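Local coordinates for peptidoglycan-recognition protein SA (Drosophila melanogaster, PDB 1SXR) that binds peptidoglycan of Gram-positive bacteria as a secreted pattern-recognition receptor of innate immunity and thereby activates the Toll pathway, at residues 18-23 / 56-61; 24-29 / 64-69; 60-65 / 71-76; 93-98 / 102-107. One frame throughout, in Å; residues are numbered along the deposited sequence. Where two conformers were deposited one is given.

Contact 1 of 4, residues 18-23 / 56-61; sequences RQWGGK and EILQNM
W20, at the end of the short helix 17-20, packs against L58 and Q59 of the long helix 50-67, an apolar contact with one polar tie on the flank of the amidase-type alpha/beta fold. A Schellman motif ends the shorter helix: G21 takes a positive phi, and its N makes a weak bond back to the O of R18 in the last turn. The case illustrates how a helix end can be held by ring packing and by a side-chain donor to its last carbonyl. The indole is sandwiched. L58 CB sits over one face in a CH-pi contact, 3.8 Å from the centroid of the six-membered ring of W20 and 25° off its normal, while G22 CA lies 3.4 Å above the opposite face, toward the rim. L58 CD1 adds a second, looser touch, 4.0 Å from W20 CD2. The indole NE1 is spent elsewhere, on the backbone O of E88 in strand 86-88, which holds the ring in its rotation; L51 and A55 of the long helix also touch it. The carbonyl is met by Q59, which, its CG beside the backbone N (chi1 -67°) and its chain extended beyond, donates from NE2 to W20 O at 2.9 Å. The bond is almost perfectly straight at 177°, with the acceptor lying in the amide plane. Behind that amide, Q59 CG rests 3.6 Å from G21 O.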
# COMPACT_ATOMS: atom_id res chain seq x y z
N ARG A 18 13.50 4.64 8.87
CA ARG A 18 14.25 5.48 9.83
C ARG A 18 13.66 6.88 10.02
O ARG A 18 13.66 7.43 11.14
CB ARG A 18 15.70 5.61 9.34
CG ARG A 18 16.41 6.92 9.72
CD ARG A 18 17.80 7.11 9.09
NE ARG A 18 18.59 5.89 9.23
CZ ARG A 18 19.71 5.62 8.57
NH1 ARG A 18 20.21 6.48 7.69
NH2 ARG A 18 20.33 4.47 8.78
N GLN A 19 13.18 7.47 8.94
CA GLN A 19 12.69 8.83 8.98
C GLN A 19 11.39 8.95 9.74
O GLN A 19 11.07 10.03 10.22
CB GLN A 19 12.53 9.38 7.57
CG GLN A 19 13.84 9.49 6.80
CD GLN A 19 13.60 10.04 5.42
OE1 GLN A 19 13.43 9.29 4.46
NE2 GLN A 19 13.58 11.38 5.32
N TRP A 20 10.62 7.86 9.82
CA TRP A 20 9.43 7.88 10.68
C TRP A 20 9.57 7.13 11.98
O TRP A 20 8.61 6.99 12.75
CB TRP A 20 8.13 7.50 9.94
CG TRP A 20 8.05 6.16 9.22
CD1 TRP A 20 8.25 5.94 7.89
CD2 TRP A 20 7.61 4.90 9.77
NE1 TRP A 20 8.01 4.61 7.58
CE2 TRP A 20 7.61 3.96 8.71
CE3 TRP A 20 7.23 4.46 11.05
CZ2 TRP A 20 7.25 2.60 8.90
CZ3 TRP A 20 6.88 3.10 11.23
CH2 TRP A 20 6.90 2.20 10.16
N GLY A 21 10.78 6.65 12.26
CA GLY A 21 11.03 6.01 13.55
C GLY A 21 10.63 4.54 13.59
O GLY A 21 10.41 3.96 14.66
N GLY A 22 10.50 3.96 12.42
CA GLY A 22 10.07 2.56 12.32
C GLY A 22 11.20 1.59 12.63
O GLY A 22 12.39 1.95 12.55
N LYS A 23 10.81 0.38 13.00
CA LYS A 23 11.75 -0.69 13.38
C LYS A 23 12.06 -1.57 12.17
O LYS A 23 11.32 -1.59 11.19
CB LYS A 23 11.14 -1.57 14.48
CG LYS A 23 10.93 -0.81 15.77
CD LYS A 23 10.47 -1.67 16.93
CE LYS A 23 10.71 -0.92 18.24
NZ LYS A 23 9.74 -1.25 19.33
N GLU A 56 4.00 8.58 14.82
CA GLU A 56 3.62 7.76 15.97
C GLU A 56 2.55 6.74 15.55
O GLU A 56 2.54 5.58 16.00
CB GLU A 56 3.10 8.62 17.12
CG GLU A 56 2.97 7.80 18.40
CD GLU A 56 2.37 8.59 19.54
OE1 GLU A 56 2.46 9.85 19.51
OE2 GLU A 56 1.81 7.96 20.47
N ILE A 57 1.67 7.19 14.68
CA ILE A 57 0.63 6.30 14.18
C ILE A 57 1.25 5.12 13.45
O ILE A 57 0.83 3.97 13.67
CB ILE A 57 -0.35 7.10 13.33
CG1 ILE A 57 -1.23 7.92 14.28
CG2 ILE A 57 -1.18 6.19 12.46
CD1 ILE A 57 -1.86 9.12 13.68
N LEU A 58 2.27 5.38 12.63
CA LEU A 58 2.88 4.30 11.88
C LEU A 58 3.69 3.39 12.82
O LEU A 58 3.74 2.18 12.64
CB LEU A 58 3.80 4.88 10.79
CG LEU A 58 3.03 5.60 9.69
CD1 LEU A 58 4.02 6.46 8.86
CD2 LEU A 58 2.25 4.61 8.80
N GLN A 59 4.34 3.99 13.81
CA GLN A 59 5.08 3.17 14.79
C GLN A 59 4.16 2.16 15.50
O GLN A 59 4.52 0.98 15.67
CB GLN A 59 5.80 4.05 15.82
CG GLN A 59 6.95 4.85 15.20
CD GLN A 59 7.38 5.96 16.11
OE1 GLN A 59 7.14 5.91 17.32
NE2 GLN A 59 8.02 6.97 15.56
N ASN A 60 3.00 2.63 15.91
CA ASN A 60 2.07 1.73 16.61
C ASN A 60 1.35 0.78 15.65
O ASN A 60 1.06 -0.38 16.01
CB ASN A 60 1.13 2.56 17.46
CG ASN A 60 1.85 3.16 18.64
OD1 ASN A 60 2.57 2.46 19.36
ND2 ASN A 60 1.69 4.46 18.83
N MET A 61 1.10 1.23 14.42
CA MET A 61 0.57 0.28 13.44
C MET A 61 1.57 -0.85 13.20
O MET A 61 1.21 -2.03 13.12
CB MET A 61 0.22 1.00 12.12
CG MET A 61 -0.50 0.09 11.18
SD MET A 61 -0.90 0.89 9.61
CE MET A 61 -1.36 2.52 10.12

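Contact 2 of 4, residues 24-29 / 64-69; sequences PSLGLH and YHQNEL
Q66 reaches from the last turn of helix 50-67 to the backbone of P24, tethering the irregular loop 24-29 to the end of the helix. The close part is small and polar. Beside the backbone N at chi1 -74°, CG of Q66 starts a side chain that then runs extended, carrying the amide across to the loop: NE2 bonds P24 O at 3.1 Å with an angle of 152°, and the oxygen lies in the amide plane of Q66. The same NE2 also donates to N72 O, in the segment that follows the helix, so this one nitrogen holds two backbone carbonyls. The outer side is looser. L26, an exposed residue, lays its side chain obliquely over that of Q66, its CG 3.8 Å from Q66 NE2 and its CD1 4.1 Å from Q66 CB. P24 and S25 turn their CB atoms away from the helix. S25 instead shapes its own loop through an ST turn, its OG accepting from G27 N at 3.0 Å. With the apolar cover thin, the loop is held mainly by hydrogen bonds: Q66 NE2 to P24 O and N72 O, and L26 N to N72 O.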
# COMPACT_ATOMS: atom_id res chain seq x y z
N PRO A 24 13.16 -2.32 12.23
CA PRO A 24 13.48 -3.23 11.13
C PRO A 24 12.42 -4.32 10.95
O PRO A 24 11.72 -4.67 11.90
CB PRO A 24 14.80 -3.87 11.58
CG PRO A 24 15.36 -2.86 12.55
CD PRO A 24 14.17 -2.34 13.30
N SER A 25 12.34 -4.84 9.73
CA SER A 25 11.60 -6.08 9.52
C SER A 25 12.17 -7.21 10.37
O SER A 25 13.38 -7.24 10.69
CB SER A 25 11.65 -6.46 8.04
OG SER A 25 11.12 -7.76 7.83
N LEU A 26 11.29 -8.13 10.74
CA LEU A 26 11.69 -9.33 11.47
C LEU A 26 12.13 -10.44 10.53
O LEU A 26 12.56 -11.51 10.98
CB LEU A 26 10.55 -9.82 12.38
CG LEU A 26 10.16 -8.80 13.45
CD1 LEU A 26 8.87 -9.19 14.12
CD2 LEU A 26 11.28 -8.62 14.46
N GLY A 27 12.00 -10.22 9.23
CA GLY A 27 12.41 -11.24 8.25
C GLY A 27 12.14 -10.78 6.84
O GLY A 27 11.00 -10.57 6.43
N LEU A 28 13.20 -10.66 6.06
CA LEU A 28 13.07 -10.11 4.72
C LEU A 28 12.80 -11.24 3.73
O LEU A 28 13.50 -12.26 3.73
CB LEU A 28 14.34 -9.35 4.33
CG LEU A 28 14.63 -8.14 5.22
CD1 LEU A 28 16.08 -7.67 5.08
CD2 LEU A 28 13.66 -6.98 4.93
N HIS A 29 11.79 -11.05 2.89
CA HIS A 29 11.48 -12.00 1.82
C HIS A 29 11.41 -11.23 0.52
O HIS A 29 10.58 -10.32 0.36
CB HIS A 29 10.20 -12.76 2.12
CG HIS A 29 10.33 -13.67 3.30
ND1 HIS A 29 10.86 -14.94 3.22
CD2 HIS A 29 10.04 -13.47 4.61
CE1 HIS A 29 10.87 -15.49 4.43
NE2 HIS A 29 10.39 -14.61 5.30
N TYR A 64 1.48 -3.20 16.13
CA TYR A 64 0.32 -4.09 16.04
C TYR A 64 0.57 -5.19 14.99
O TYR A 64 0.36 -6.37 15.22
CB TYR A 64 -0.91 -3.24 15.69
CG TYR A 64 -2.18 -4.02 15.49
CD1 TYR A 64 -2.71 -4.81 16.49
CD2 TYR A 64 -2.86 -3.93 14.29
CE1 TYR A 64 -3.92 -5.51 16.27
CE2 TYR A 64 -4.03 -4.59 14.06
CZ TYR A 64 -4.55 -5.39 15.04
OH TYR A 64 -5.74 -6.06 14.75
N HIS A 65 1.03 -4.81 13.81
CA HIS A 65 1.26 -5.81 12.78
C HIS A 65 2.33 -6.84 13.14
O HIS A 65 2.14 -8.03 12.91
CB HIS A 65 1.63 -5.12 11.47
CG HIS A 65 0.47 -4.43 10.83
ND1 HIS A 65 0.49 -3.97 9.53
CD2 HIS A 65 -0.77 -4.17 11.31
CE1 HIS A 65 -0.69 -3.43 9.25
NE2 HIS A 65 -1.47 -3.55 10.31
N GLN A 66 3.45 -6.38 13.68
CA GLN A 66 4.54 -7.28 14.05
C GLN A 66 4.24 -8.14 15.27
O GLN A 66 4.56 -9.34 15.26
CB GLN A 66 5.83 -6.50 14.30
CG GLN A 66 6.46 -6.02 13.00
CD GLN A 66 7.78 -5.27 13.24
OE1 GLN A 66 7.90 -4.51 14.21
NE2 GLN A 66 8.76 -5.49 12.35
N ASN A 67 3.64 -7.55 16.30
CA ASN A 67 3.55 -8.22 17.59
C ASN A 67 2.20 -8.82 17.91
O ASN A 67 2.11 -9.63 18.85
CB ASN A 67 3.96 -7.26 18.70
CG ASN A 67 5.37 -6.73 18.52
OD1 ASN A 67 6.22 -7.39 17.93
ND2 ASN A 67 5.61 -5.54 19.00
N GLU A 68 1.17 -8.43 17.17
CA GLU A 68 -0.16 -9.02 17.37
C GLU A 68 -0.60 -9.83 16.17
O GLU A 68 -1.22 -10.89 16.31
CB GLU A 68 -1.20 -7.96 17.72
CG GLU A 68 -0.96 -7.31 19.08
CD GLU A 68 -0.98 -8.30 20.24
OE1 GLU A 68 -1.83 -9.23 20.23
OE2 GLU A 68 -0.15 -8.14 21.16
N LEU A 69 -0.29 -9.35 14.97
CA LEU A 69 -0.73 -10.08 13.78
C LEU A 69 0.35 -11.03 13.27
O LEU A 69 0.11 -11.80 12.34
CB LEU A 69 -1.13 -9.10 12.67
CG LEU A 69 -2.28 -8.14 13.01
CD1 LEU A 69 -2.66 -7.36 11.79
CD2 LEU A 69 -3.47 -8.95 13.56

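Contact 3 of 4, residues 60-65 / 71-76; sequences NMQAYH and FNDISY. With EDO (1,2-ethanediol), chain D.
The imidazole of H65 is covered on both faces: M61 CG lies 3.8 Å above one, and the edge of F71 meets the other in a T-shaped pair, centroids 5.7 Å apart and planes at 75°. These groups join the end of helix 50-67 to the loop before strand 78-80 of the amidase-type fold; residues 61-64 and 71-76 are inferred to bind peptidoglycan. H65 CG lies beside the backbone N (chi1 -73°), turning the ring toward the loop, where S75 N donates to ND1 of H65 at 2.9 Å, near the ring plane, fixing its rotation. The Y76 ring carries S75 OG over the centre of one face and has M61 SD at its edge. An ethanediol, probably from the crystallisation liquor, bonds S75 OG through its O2, and the Y76 side chain lies about 8 Å from that of T156, another inferred contact. Beside the ring I74 CD1, in one of two modelled conformers, packs on M61 SD, and F71 N bonds H65 O. D73, in a salt bridge with K17 through OD2, is gripped twice at OD1: Q62 NE2 arrives on the syn side at 2.8 Å, I74 N on the anti side, from the other face of the carboxylate.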
# COMPACT_ATOMS: atom_id res chain seq x y z
N ASN A 60 3.00 2.63 15.91
CA ASN A 60 2.07 1.73 16.61
C ASN A 60 1.35 0.78 15.65
O ASN A 60 1.06 -0.38 16.01
CB ASN A 60 1.13 2.56 17.46
CG ASN A 60 1.85 3.16 18.64
OD1 ASN A 60 2.57 2.46 19.36
ND2 ASN A 60 1.69 4.46 18.83
N MET A 61 1.10 1.23 14.42
CA MET A 61 0.57 0.28 13.44
C MET A 61 1.57 -0.85 13.20
O MET A 61 1.21 -2.03 13.12
CB MET A 61 0.22 1.00 12.12
CG MET A 61 -0.50 0.09 11.18
SD MET A 61 -0.90 0.89 9.61
CE MET A 61 -1.36 2.52 10.12
N GLN A 62 2.84 -0.50 13.00
CA GLN A 62 3.88 -1.50 12.89
C GLN A 62 3.95 -2.47 14.09
O GLN A 62 4.07 -3.68 13.90
CB GLN A 62 5.25 -0.83 12.65
CG GLN A 62 6.32 -1.87 12.38
CD GLN A 62 7.69 -1.25 12.29
OE1 GLN A 62 8.06 -0.42 13.12
NE2 GLN A 62 8.44 -1.66 11.28
N ALA A 63 3.86 -1.93 15.30
CA ALA A 63 3.83 -2.74 16.52
C ALA A 63 2.65 -3.69 16.51
O ALA A 63 2.77 -4.86 16.88
CB ALA A 63 3.76 -1.84 17.73
N TYR A 64 1.48 -3.20 16.13
CA TYR A 64 0.32 -4.09 16.04
C TYR A 64 0.57 -5.19 14.99
O TYR A 64 0.36 -6.37 15.22
CB TYR A 64 -0.91 -3.24 15.69
CG TYR A 64 -2.18 -4.02 15.49
CD1 TYR A 64 -2.71 -4.81 16.49
CD2 TYR A 64 -2.86 -3.93 14.29
CE1 TYR A 64 -3.92 -5.51 16.27
CE2 TYR A 64 -4.03 -4.59 14.06
CZ TYR A 64 -4.55 -5.39 15.04
OH TYR A 64 -5.74 -6.06 14.75
N HIS A 65 1.03 -4.81 13.81
CA HIS A 65 1.26 -5.81 12.78
C HIS A 65 2.33 -6.84 13.14
O HIS A 65 2.14 -8.03 12.91
CB HIS A 65 1.63 -5.12 11.47
CG HIS A 65 0.47 -4.43 10.83
ND1 HIS A 65 0.49 -3.97 9.53
CD2 HIS A 65 -0.77 -4.17 11.31
CE1 HIS A 65 -0.69 -3.43 9.25
NE2 HIS A 65 -1.47 -3.55 10.31
N PHE A 71 3.11 -10.52 11.66
CA PHE A 71 3.73 -10.21 10.38
C PHE A 71 5.19 -9.78 10.61
O PHE A 71 5.58 -9.43 11.73
CB PHE A 71 3.02 -9.04 9.70
CG PHE A 71 1.57 -9.27 9.41
CD1 PHE A 71 1.07 -10.56 9.28
CD2 PHE A 71 0.73 -8.18 9.19
CE1 PHE A 71 -0.28 -10.75 9.00
CE2 PHE A 71 -0.62 -8.36 8.91
CZ PHE A 71 -1.11 -9.65 8.82
N ASN A 72 5.98 -9.79 9.54
CA ASN A 72 7.39 -9.44 9.67
C ASN A 72 7.57 -7.93 9.75
O ASN A 72 8.57 -7.45 10.27
CB ASN A 72 8.20 -10.02 8.51
CG ASN A 72 8.43 -11.50 8.68
OD1 ASN A 72 8.65 -11.96 9.80
ND2 ASN A 72 8.32 -12.26 7.59
N ASP A 73 6.58 -7.18 9.26
CA ASP A 73 6.69 -5.72 9.19
C ASP A 73 5.27 -5.18 9.02
O ASP A 73 4.29 -5.95 8.90
CB ASP A 73 7.57 -5.34 7.99
CG ASP A 73 8.27 -4.02 8.17
OD1 ASP A 73 7.83 -3.20 9.00
OD2 ASP A 73 9.26 -3.70 7.45
N ILE A 74 5.14 -3.85 9.01
CA ILE A 74 3.88 -3.26 8.59
C ILE A 74 3.43 -3.92 7.27
O ILE A 74 4.26 -4.21 6.38
CB ILE A 74 4.03 -1.72 8.46
CG1 ILE A 74 2.66 -1.03 8.51
CG2 ILE A 74 4.96 -1.29 7.38
CD1 ILE A 74 2.78 0.37 9.09
N SER A 75 2.14 -4.23 7.16
CA SER A 75 1.70 -5.18 6.12
C SER A 75 1.88 -4.62 4.70
O SER A 75 2.19 -5.37 3.75
CB SER A 75 0.23 -5.55 6.33
OG SER A 75 -0.58 -4.40 6.11
N TYR A 76 1.66 -3.32 4.57
CA TYR A 76 1.66 -2.67 3.24
C TYR A 76 3.06 -2.36 2.78
O TYR A 76 3.94 -2.08 3.60
CB TYR A 76 0.86 -1.35 3.32
CG TYR A 76 -0.45 -1.50 4.04
CD1 TYR A 76 -1.52 -2.15 3.43
CD2 TYR A 76 -0.61 -0.99 5.30
CE1 TYR A 76 -2.73 -2.30 4.12
CE2 TYR A 76 -1.81 -1.11 5.98
CZ TYR A 76 -2.85 -1.77 5.39
OH TYR A 76 -4.06 -1.90 6.06
C1 EDO D . -3.68 -5.72 8.68
O1 EDO D . -4.32 -6.96 8.30
C2 EDO D . -3.64 -4.77 7.49
O2 EDO D . -3.12 -5.44 6.34

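Contact 4 of 4, residues 93-98 / 102-107; sequences GLRGAH and YNAIGT. With SO4 (sulfate ion), chain C.
N103 and H98 meet inside the loop that connects strand 86-88 to strand 106-111, an inner strand of the mixed sheet of the amidase-type fold. Here the chain folds back on itself, and side-chain and water-mediated contacts hold the two limbs together. H98 CG stands between its backbone N and carbonyl carbon (chi1 49°), which sets the imidazole with its face to the amide of N103: OD1 of N103 is 3.4 Å above the centre of the ring, with ring and amide planes 86° apart. N103 OD1 takes a hydrogen bond from T99 N, just past the first limb. A water bridges the limbs, accepting from G96 N at 2.9 Å, donating to N103 O at 2.8 Å and bonding H98 NE2 as well; Q31 NE2 supports the same region by donating to the O atoms of N103 and G106. A second water links G93 N to T107 OG1. R95 adds an apolar strip, its CD 3.6 Å from A104 CA, while its bent chain runs on toward the outside. The H98 side chain is about 9 Å from that of T156, which is thought to touch peptidoglycan, consistent with a place near the peptidoglycan-binding area. On the returning limb a sulfate, probably from the crystallisation liquor, is held by three N-H groups. N103 ND2 reaches its O2 at 3.1 Å. A104 N meets O1 of the sulfate at 3.2 Å. The same O1 accepts from N103 N at 2.8 Å.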
# COMPACT_ATOMS: atom_id res chain seq x y z
N GLY A 93 10.04 -4.23 -3.44
CA GLY A 93 10.73 -5.50 -3.71
C GLY A 93 10.78 -6.48 -2.56
O GLY A 93 11.52 -7.48 -2.61
N LEU A 94 9.99 -6.21 -1.52
CA LEU A 94 9.93 -7.10 -0.37
C LEU A 94 8.47 -7.52 -0.19
O LEU A 94 7.55 -6.73 -0.41
CB LEU A 94 10.43 -6.39 0.89
CG LEU A 94 11.95 -6.17 0.95
CD1 LEU A 94 12.31 -5.13 2.01
CD2 LEU A 94 12.68 -7.44 1.23
N ARG A 95 8.28 -8.77 0.20
CA ARG A 95 6.96 -9.35 0.34
C ARG A 95 6.30 -8.84 1.61
O ARG A 95 6.87 -8.97 2.70
CB ARG A 95 7.08 -10.88 0.42
CG ARG A 95 5.74 -11.59 0.55
CD ARG A 95 5.82 -13.02 0.07
NE ARG A 95 6.39 -13.87 1.08
CZ ARG A 95 7.26 -14.86 0.90
NH1 ARG A 95 7.84 -15.11 -0.28
NH2 ARG A 95 7.62 -15.55 1.97
N GLY A 96 5.10 -8.28 1.46
CA GLY A 96 4.35 -7.75 2.60
C GLY A 96 3.29 -8.76 3.04
O GLY A 96 3.42 -9.96 2.77
N ALA A 97 2.24 -8.28 3.71
CA ALA A 97 1.20 -9.16 4.28
C ALA A 97 -0.19 -8.50 4.13
O ALA A 97 -1.09 -8.75 4.95
CB ALA A 97 1.50 -9.44 5.73
N HIS A 98 -0.36 -7.69 3.09
CA HIS A 98 -1.60 -6.92 2.90
C HIS A 98 -2.71 -7.65 2.16
O HIS A 98 -3.88 -7.31 2.37
CB HIS A 98 -1.28 -5.63 2.13
CG HIS A 98 -0.45 -5.90 0.92
ND1 HIS A 98 -1.00 -6.28 -0.29
CD2 HIS A 98 0.90 -5.97 0.77
CE1 HIS A 98 -0.01 -6.54 -1.14
NE2 HIS A 98 1.14 -6.34 -0.52
N TYR A 102 -1.51 -12.02 -3.23
CA TYR A 102 -0.89 -10.89 -3.92
C TYR A 102 0.24 -10.26 -3.13
O TYR A 102 0.64 -9.13 -3.42
CB TYR A 102 -1.95 -9.83 -4.33
CG TYR A 102 -2.77 -10.30 -5.53
CD1 TYR A 102 -2.39 -9.98 -6.81
CD2 TYR A 102 -3.88 -11.10 -5.35
CE1 TYR A 102 -3.12 -10.45 -7.90
CE2 TYR A 102 -4.63 -11.57 -6.43
CZ TYR A 102 -4.22 -11.21 -7.70
OH TYR A 102 -4.92 -11.64 -8.80
N ASN A 103 0.76 -10.96 -2.13
CA ASN A 103 1.88 -10.44 -1.37
C ASN A 103 3.22 -10.68 -2.07
O ASN A 103 3.98 -9.74 -2.26
CB ASN A 103 1.91 -11.06 0.02
CG ASN A 103 0.71 -10.65 0.85
OD1 ASN A 103 0.36 -9.48 0.90
ND2 ASN A 103 0.10 -11.61 1.53
N ALA A 104 3.48 -11.93 -2.49
CA ALA A 104 4.71 -12.21 -3.24
C ALA A 104 4.72 -11.48 -4.59
O ALA A 104 5.77 -11.03 -5.04
CB ALA A 104 4.87 -13.71 -3.46
N ILE A 105 3.56 -11.39 -5.24
CA ILE A 105 3.51 -10.86 -6.63
C ILE A 105 2.95 -9.44 -6.78
O ILE A 105 2.84 -8.92 -7.89
CB ILE A 105 2.74 -11.82 -7.57
CG1 ILE A 105 1.27 -11.87 -7.15
CG2 ILE A 105 3.42 -13.20 -7.62
CD1 ILE A 105 0.33 -12.68 -8.10
N GLY A 106 2.62 -8.78 -5.67
CA GLY A 106 2.05 -7.44 -5.75
C GLY A 106 2.74 -6.44 -4.83
O GLY A 106 3.41 -6.83 -3.87
N THR A 107 2.56 -5.16 -5.14
CA THR A 107 2.94 -4.08 -4.26
C THR A 107 1.67 -3.52 -3.65
O THR A 107 0.81 -3.08 -4.39
CB THR A 107 3.62 -2.96 -5.05
OG1 THR A 107 4.79 -3.49 -5.68
CG2 THR A 107 4.12 -1.90 -4.11
S SO4 C . 1.16 -14.75 -0.99
O1 SO4 C . 0.88 -13.80 -2.05
O2 SO4 C . 0.37 -14.42 0.17
O3 SO4 C . 2.54 -14.63 -0.57
O4 SO4 C . 0.79 -16.07 -1.43
O HOH W 1 7.39 -4.18 -4.74
O HOH W 2 3.80 -7.30 -0.92
O HOH W 3 -2.04 -11.76 3.66

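How the contacts relate
From the N terminus, contact 1 and contact 2 use consecutive segments, 18-23 and 24-29, and each reaches forward to helix 50-67; their loops cross, because the second pair begins before the first has closed and closes after it. Contact 3 starts on the stretch where contact 1 ends, sharing N60 and M61 with it and Y64 and H65 with contact 2, and closes the short turn between the helix and residues 71-76. Contact 4 closes a separate local loop later in the chain. K23 N to Q62 OE1, L26 N to N72 O, H29 O to R95 N and S75 O to A97 N tie the helix and the loops 24-29, 71-76 and 93-98 together.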